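Local coordinates for putative ATP-grasp superfamily protein (Archaeoglobus fulgidus, PDB 3DF7) that is of unknown function but, as a member of the ATP-grasp superfamily, probably binds ATP and metal ions, at residues P47-S50 with C51-T54; P56-S59 with M60-E64. One frame throughout, in Å; residues are numbered along the deposited sequence.

Interaction 1 of 2, residues P47-S50 with C51-T54; sequences PEFS and CLFT
Phe49 and Leu52 are joined at both backbone and side chain, across a reverse turn at the protein surface. The backbone link is the hydrogen bond from Leu52 N to Phe49 O, 3.0 Å long and nearly straight at 160°. The donor stands well above the carbonyl plane, 58° out of it, as is common in a tight turn. With Ser50 and Cys51 at its corners, this is a type I beta turn. It follows and overlaps another: Ser50 N donates to Pro47 O at 3.0 Å round Glu48 and Phe49, so that Phe49 and Ser50 belong to both turns and the chain coils on itself from Pro47 to Leu52.

The apolar contacts are few. Leu52 brings one methyl to the ring of Phe49, its CD1 lying 3.8 Å from Phe49 CD1 as the two side chains pass at a slant. In both residues CG lies opposite the carbonyl carbon (chi1 -53° in Phe49), which turns both out on the same side of the turn. Two further atoms lie close to the Phe49 carbonyl oxygen: Leu52 CB is 3.6 Å from Phe49 O, and the ring atom CD1 of Phe53 comes to 3.8 Å from the same oxygen. Beyond the turn, the Phe53 ring leans back toward Phe49, yet its CE1 stays 4.4 Å from Phe49 CB, a loose contact.

The turns lie in the loop between strand 40-42 and helix 63-67. Leu52 remains on the exposed side, whereas the buried Phe49 ring reaches inward to Leu25 of helix 18-35 and Thr11 of helix 9-12. Phe53 meets the same two residues and packs edge-to-face with Phe28, so the loop lies against helix 18-35.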
loop_
_atom_site.group_PDB
_atom_site.type_symbol
_atom_site.label_atom_id
_atom_site.label_comp_id
_atom_site.label_asym_id
_atom_site.label_seq_id
_atom_site.Cartn_x
_atom_site.Cartn_y
_atom_site.Cartn_z
ATOM N N PRO A 47 -17.818 14.114 4.583
ATOM C CA PRO A 47 -18.724 14.387 5.703
ATOM C C PRO A 47 -18.824 13.263 6.734
ATOM O O PRO A 47 -18.808 13.519 7.936
ATOM C CB PRO A 47 -20.057 14.647 5.007
ATOM C CG PRO A 47 -19.635 15.276 3.719
ATOM C CD PRO A 47 -18.473 14.409 3.296
ATOM N N GLU A 48 -18.923 12.022 6.261
ATOM C CA GLU A 48 -19.052 10.864 7.148
ATOM C C GLU A 48 -17.938 10.715 8.184
ATOM O O GLU A 48 -18.101 10.006 9.177
ATOM C CB GLU A 48 -19.126 9.566 6.333
ATOM C CG GLU A 48 -20.182 9.550 5.236
ATOM C CD GLU A 48 -19.787 10.395 4.040
ATOM O OE1 GLU A 48 -18.649 10.235 3.557
ATOM O OE2 GLU A 48 -20.612 11.213 3.581
ATOM N N PHE A 49 -16.809 11.375 7.958
ATOM C CA PHE A 49 -15.687 11.263 8.882
ATOM C C PHE A 49 -15.334 12.584 9.546
ATOM O O PHE A 49 -14.258 12.725 10.118
ATOM C CB PHE A 49 -14.461 10.725 8.142
ATOM C CG PHE A 49 -14.717 9.442 7.403
ATOM C CD1 PHE A 49 -15.071 8.286 8.092
ATOM C CD2 PHE A 49 -14.596 9.386 6.017
ATOM C CE1 PHE A 49 -15.302 7.090 7.411
ATOM C CE2 PHE A 49 -14.826 8.195 5.328
ATOM C CZ PHE A 49 -15.179 7.048 6.028
ATOM N N SER A 50 -16.249 13.544 9.474
ATOM C CA SER A 50 -16.026 14.859 10.056
ATOM C C SER A 50 -15.733 14.826 11.556
ATOM O O SER A 50 -15.029 15.694 12.070
ATOM C CB SER A 50 -17.238 15.758 9.799
ATOM O OG SER A 50 -18.401 15.242 10.423
ATOM N N CYS A 51 -16.266 13.825 12.248
ATOM C CA CYS A 51 -16.079 13.693 13.691
ATOM C C CYS A 51 -14.771 13.026 14.108
ATOM O O CYS A 51 -14.426 13.013 15.291
ATOM C CB CYS A 51 -17.237 12.890 14.289
ATOM S SG CYS A 51 -17.284 11.162 13.734
ATOM N N LEU A 52 -14.037 12.484 13.141
ATOM C CA LEU A 52 -12.801 11.770 13.441
ATOM C C LEU A 52 -11.507 12.559 13.286
ATOM O O LEU A 52 -10.484 12.183 13.853
ATOM C CB LEU A 52 -12.709 10.516 12.562
ATOM C CG LEU A 52 -13.880 9.531 12.568
ATOM C CD1 LEU A 52 -13.585 8.400 11.589
ATOM C CD2 LEU A 52 -14.105 8.982 13.971
ATOM N N PHE A 53 -11.544 13.651 12.531
ATOM C CA PHE A 53 -10.332 14.423 12.307
ATOM C C PHE A 53 -10.464 15.925 12.475
ATOM O O PHE A 53 -11.521 16.504 12.226
ATOM C CB PHE A 53 -9.792 14.125 10.909
ATOM C CG PHE A 53 -9.598 12.659 10.636
ATOM C CD1 PHE A 53 -10.570 11.928 9.958
ATOM C CD2 PHE A 53 -8.447 12.009 11.069
ATOM C CE1 PHE A 53 -10.395 10.566 9.713
ATOM C CE2 PHE A 53 -8.264 10.645 10.830
ATOM C CZ PHE A 53 -9.243 9.925 10.150
ATOM N N THR A 54 -9.369 16.551 12.898
ATOM C CA THR A 54 -9.332 17.990 13.078
ATOM C C THR A 54 -8.997 18.664 11.749
ATOM O O THR A 54 -8.010 19.383 11.626
ATOM C CB THR A 54 -8.300 18.381 14.148
ATOM O OG1 THR A 54 -7.073 17.686 13.908
ATOM C CG2 THR A 54 -8.824 18.019 15.543
#

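Interaction 2 of 2, residues P56-S59 with M60-E64; sequences PVDS and MDSME
Ser59 takes two backbone N-H groups from the residues that follow it. Its OG accepts from Asp61 N at 3.0 Å, with an angle of 156° at the hydrogen, closing an ST turn. Its carbonyl oxygen takes the second: Ser62 N lies 2.8 Å from Ser59 O and approaches from above the carbonyl plane. The hydroxyl can reach forward because it lies opposite the backbone N (chi1 162°), which also sets Ser59 OG 3.3 Å from Asp61 CB. A further turn, with Met63 N 3.0 Å from Met60 O, carries the coil into helix 63-67.

Asp58 bonds the N-H of the next residue. Its OD1 accepts from Ser59 N at 2.6 Å, on the anti side of the carboxylate and 27° out of its plane, while the same group lies against Ser62, with OD1 3.8 Å from Ser62 CB. The other oxygen, OD2, is hydrogen-bonded to the Tyr66 hydroxyl. Without the carboxylate, as with an alanine here, the Ser59 N-H and the Tyr66 hydroxyl would probably lose these partners, leaving Ser59 less firmly oriented. On the inner side, Met60 and Met63, both selenomethionine, pack on Leu87 of helix 83-92.

Side-chain and carbonyl oxygens thus satisfy the N-H groups of Ser59, Asp61, Ser62 and Met63, and the negative charge of Asp58, near the start of helix 63-67, probably suits the positive end of the helix dipole.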
loop_
_atom_site.group_PDB
_atom_site.type_symbol
_atom_site.label_atom_id
_atom_site.label_comp_id
_atom_site.label_asym_id
_atom_site.label_seq_id
_atom_site.Cartn_x
_atom_site.Cartn_y
_atom_site.Cartn_z
ATOM N N PRO A 56 -11.138 20.308 7.982
ATOM C CA PRO A 56 -12.452 20.718 7.487
ATOM C C PRO A 56 -13.023 19.669 6.542
ATOM O O PRO A 56 -12.298 18.797 6.051
ATOM C CB PRO A 56 -12.152 22.030 6.773
ATOM C CG PRO A 56 -10.788 21.776 6.202
ATOM C CD PRO A 56 -10.069 21.117 7.369
ATOM N N VAL A 57 -14.327 19.756 6.308
ATOM C CA VAL A 57 -15.020 18.853 5.402
ATOM C C VAL A 57 -15.033 19.540 4.041
ATOM O O VAL A 57 -15.304 20.739 3.954
ATOM C CB VAL A 57 -16.484 18.617 5.860
ATOM C CG1 VAL A 57 -17.243 17.803 4.820
ATOM C CG2 VAL A 57 -16.499 17.903 7.197
ATOM N N ASP A 58 -14.727 18.800 2.981
ATOM C CA ASP A 58 -14.735 19.390 1.648
ATOM C C ASP A 58 -14.775 18.285 0.601
ATOM O O ASP A 58 -14.636 17.102 0.923
ATOM C CB ASP A 58 -13.485 20.251 1.432
ATOM C CG ASP A 58 -13.705 21.374 0.426
ATOM O OD1 ASP A 58 -14.645 21.281 -0.388
ATOM O OD2 ASP A 58 -12.925 22.351 0.448
ATOM N N SER A 59 -14.979 18.684 -0.651
ATOM C CA SER A 59 -15.032 17.757 -1.774
ATOM C C SER A 59 -13.672 17.673 -2.445
ATOM O O SER A 59 -12.954 18.672 -2.546
ATOM C CB SER A 59 -16.059 18.239 -2.805
ATOM O OG SER A 59 -15.858 17.613 -4.059
HETATM N N MSE A 60 -13.321 16.484 -2.922
HETATM C CA MSE A 60 -12.052 16.310 -3.609
HETATM C C MSE A 60 -12.008 17.212 -4.842
HETATM O O MSE A 60 -10.938 17.508 -5.366
HETATM C CB MSE A 60 -11.859 14.846 -4.015
HETATM C CG MSE A 60 -12.872 14.332 -5.035
HETATM SE SE MSE A 60 -12.509 12.480 -5.489
HETATM C CE MSE A 60 -10.984 12.746 -6.653
ATOM N N ASP A 61 -13.177 17.648 -5.305
ATOM C CA ASP A 61 -13.235 18.527 -6.466
ATOM C C ASP A 61 -12.540 19.859 -6.172
ATOM O O ASP A 61 -12.224 20.617 -7.089
ATOM C CB ASP A 61 -14.689 18.789 -6.876
ATOM C CG ASP A 61 -15.343 17.576 -7.500
ATOM O OD1 ASP A 61 -16.506 17.680 -7.941
ATOM O OD2 ASP A 61 -14.692 16.514 -7.544
ATOM N N SER A 62 -12.295 20.137 -4.893
ATOM C CA SER A 62 -11.633 21.383 -4.498
ATOM C C SER A 62 -10.198 21.174 -4.011
ATOM O O SER A 62 -9.602 22.080 -3.421
ATOM C CB SER A 62 -12.432 22.078 -3.391
ATOM O OG SER A 62 -13.719 22.461 -3.840
HETATM N N MSE A 63 -9.634 19.995 -4.265
HETATM C CA MSE A 63 -8.273 19.715 -3.804
HETATM C C MSE A 63 -7.186 20.662 -4.324
HETATM O O MSE A 63 -6.163 20.855 -3.668
HETATM C CB MSE A 63 -7.891 18.257 -4.090
HETATM C CG MSE A 63 -8.055 17.804 -5.507
HETATM SE SE MSE A 63 -7.657 15.894 -5.638
HETATM C CE MSE A 63 -5.820 16.019 -5.244
ATOM N N GLU A 64 -7.414 21.273 -5.481
ATOM C CA GLU A 64 -6.442 22.202 -6.051
ATOM C C GLU A 64 -6.143 23.314 -5.046
ATOM O O GLU A 64 -4.987 23.669 -4.822
ATOM C CB GLU A 64 -6.990 22.831 -7.338
ATOM C CG GLU A 64 -7.663 21.863 -8.301
ATOM C CD GLU A 64 -9.032 21.413 -7.817
ATOM O OE1 GLU A 64 -9.883 22.286 -7.541
ATOM O OE2 GLU A 64 -9.258 20.190 -7.717
#

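In the fold
After strand 40-42 the chain enters one long loop of the pre-ATP-grasp region. Interaction 1 closes its coil at 47-54, and interaction 2 opens two residues later at 56-64, bringing the chain into helix 63-67. The two follow in series, neither nested nor crossed, with centres about 13 Å apart. Val57 bridges them: its CG2 lies 3.5 Å from Ser50 CB, and its CG1 packs 3.6 Å from Pro47 CG. Backbone hydrogen bonds between Val45 and both Pro56 and Asp58 place residues 56-58 beside the start of the loop. Interaction 1 faces helix 18-35, while interaction 2 faces strand 3-8 of the parallel sheet and helix 83-92.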